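Side-chain contact in muscarinic toxin-like protein 3 homolog (PDB 3HH7), which probably acts as a postsynaptic neurotoxin that inhibits nicotinic acetylcholine receptors, as a homodimer of three-finger subunits: residues Ile16-Asp19 with Ser20-Cys24. Sequence-based numbering, arbitrary orientation.
Sequences ICPD and SGYFC
The carbonyl oxygen of Asp19 lies against the tyrosine: Tyr22 brings CD2 to 3.0 Å from Asp19 O, near the plane of its ring, while Tyr22 CB stands 3.3 Å from the same oxygen. Between these two residues, Ser20 and Gly21 take the chain round a beta turn close to type I, so Tyr22 is carried back over the residues that precede it. Its CG lies anti to its own carbonyl carbon (chi1 -79°), which swings the ring across Pro18. There the pyrrolidine CD sits almost directly above the ring centre, 3.7 Å from the Tyr22 centroid and only 9° off the normal, a well-centred CH-pi contact. The proline and tyrosine side chains cross at about a right angle, with Pro18 CG reaching on toward CZ. At the ring edge across from CE1, Asp19 CB comes to 3.3 Å from Tyr22 CE2.

Nearer the backbone, Cys17 CB packs on Tyr22 CB at 3.5 Å. The sulfur of Cys17 is disulfide-bonded to Cys41, a residue of strand 34-42 that Tyr22 also touches. Cys24, at the end of this stretch, is bridged to Cys3, and Tyr22 O accepts a hydrogen bond from Thr1 OG1. The turn thus links the first finger to the central one beside the disulfide-rich core of the three-finger fold. The tyrosine is probably held here largely by dispersion and weak C-H contacts, with disulfides providing the covalent restraint nearby.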
loop_
_atom_site.group_PDB
_atom_site.type_symbol
_atom_site.label_atom_id
_atom_site.label_comp_id
_atom_site.label_asym_id
_atom_site.label_seq_id
_atom_site.Cartn_x
_atom_site.Cartn_y
_atom_site.Cartn_z
ATOM N N ILE A 16 3.601 9.087 -17.365
ATOM C CA ILE A 16 4.964 8.635 -17.237
ATOM C C ILE A 16 5.603 9.461 -16.125
ATOM O O ILE A 16 5.590 10.688 -16.164
ATOM C CB ILE A 16 5.735 8.795 -18.577
ATOM C CG1 ILE A 16 5.014 8.003 -19.688
ATOM C CG2 ILE A 16 7.201 8.401 -18.383
ATOM C CD1 ILE A 16 5.616 8.122 -21.105
ATOM N N CYS A 17 6.157 8.786 -15.122
ATOM C CA CYS A 17 6.738 9.484 -13.975
ATOM C C CYS A 17 8.026 10.226 -14.362
ATOM O O CYS A 17 8.729 9.784 -15.273
ATOM C CB CYS A 17 6.998 8.515 -12.830
ATOM S SG CYS A 17 5.574 7.467 -12.373
ATOM N N PRO A 18 8.310 11.367 -13.693
ATOM C CA PRO A 18 9.447 12.244 -14.038
ATOM C C PRO A 18 10.855 11.683 -13.819
ATOM O O PRO A 18 11.715 11.815 -14.702
ATOM C CB PRO A 18 9.241 13.466 -13.122
ATOM C CG PRO A 18 7.819 13.416 -12.706
ATOM C CD PRO A 18 7.519 11.946 -12.592
ATOM N N ASP A 19 11.097 11.095 -12.653
ATOM C CA ASP A 19 12.455 10.779 -12.208
ATOM C C ASP A 19 12.521 9.320 -11.765
ATOM O O ASP A 19 11.487 8.672 -11.601
ATOM C CB ASP A 19 12.846 11.707 -11.047
ATOM C CG ASP A 19 14.295 12.152 -11.099
ATOM O OD1 ASP A 19 14.754 12.606 -12.175
ATOM O OD2 ASP A 19 14.969 12.078 -10.045
ATOM N N SER A 20 13.732 8.822 -11.544
ATOM C CA SER A 20 13.948 7.402 -11.260
ATOM C C SER A 20 13.442 6.973 -9.883
ATOM O O SER A 20 13.088 5.805 -9.674
ATOM C CB SER A 20 15.420 7.006 -11.465
ATOM O OG SER A 20 16.302 8.111 -11.323
ATOM N N GLY A 21 13.392 7.926 -8.956
ATOM C CA GLY A 21 12.908 7.668 -7.607
ATOM C C GLY A 21 11.396 7.715 -7.528
ATOM O O GLY A 21 10.842 8.123 -6.502
ATOM N N TYR A 22 10.737 7.288 -8.608
ATOM C CA TYR A 22 9.276 7.278 -8.678
ATOM C C TYR A 22 8.674 5.905 -8.824
ATOM O O TYR A 22 9.171 5.042 -9.547
ATOM C CB TYR A 22 8.777 8.138 -9.836
ATOM C CG TYR A 22 8.782 9.606 -9.542
ATOM C CD1 TYR A 22 7.617 10.264 -9.155
ATOM C CD2 TYR A 22 9.958 10.344 -9.639
ATOM C CE1 TYR A 22 7.618 11.617 -8.879
ATOM C CE2 TYR A 22 9.972 11.701 -9.365
ATOM C CZ TYR A 22 8.805 12.331 -8.989
ATOM O OH TYR A 22 8.829 13.672 -8.721
ATOM N N PHE A 23 7.553 5.735 -8.142
ATOM C CA PHE A 23 6.752 4.528 -8.237
ATOM C C PHE A 23 5.287 4.938 -8.313
ATOM O O PHE A 23 4.976 6.134 -8.403
ATOM C CB PHE A 23 7.039 3.600 -7.052
ATOM C CG PHE A 23 7.073 4.301 -5.707
ATOM C CD1 PHE A 23 8.262 4.848 -5.217
ATOM C CD2 PHE A 23 5.933 4.367 -4.910
ATOM C CE1 PHE A 23 8.310 5.456 -3.973
ATOM C CE2 PHE A 23 5.978 4.986 -3.663
ATOM C CZ PHE A 23 7.168 5.532 -3.195
ATOM N N CYS A 24 4.399 3.954 -8.311
ATOM C CA CYS A 24 2.964 4.222 -8.433
ATOM C C CYS A 24 2.250 4.084 -7.103
ATOM O O CYS A 24 2.680 3.323 -6.212
ATOM C CB CYS A 24 2.323 3.241 -9.413
ATOM S SG CYS A 24 3.137 3.138 -11.017
#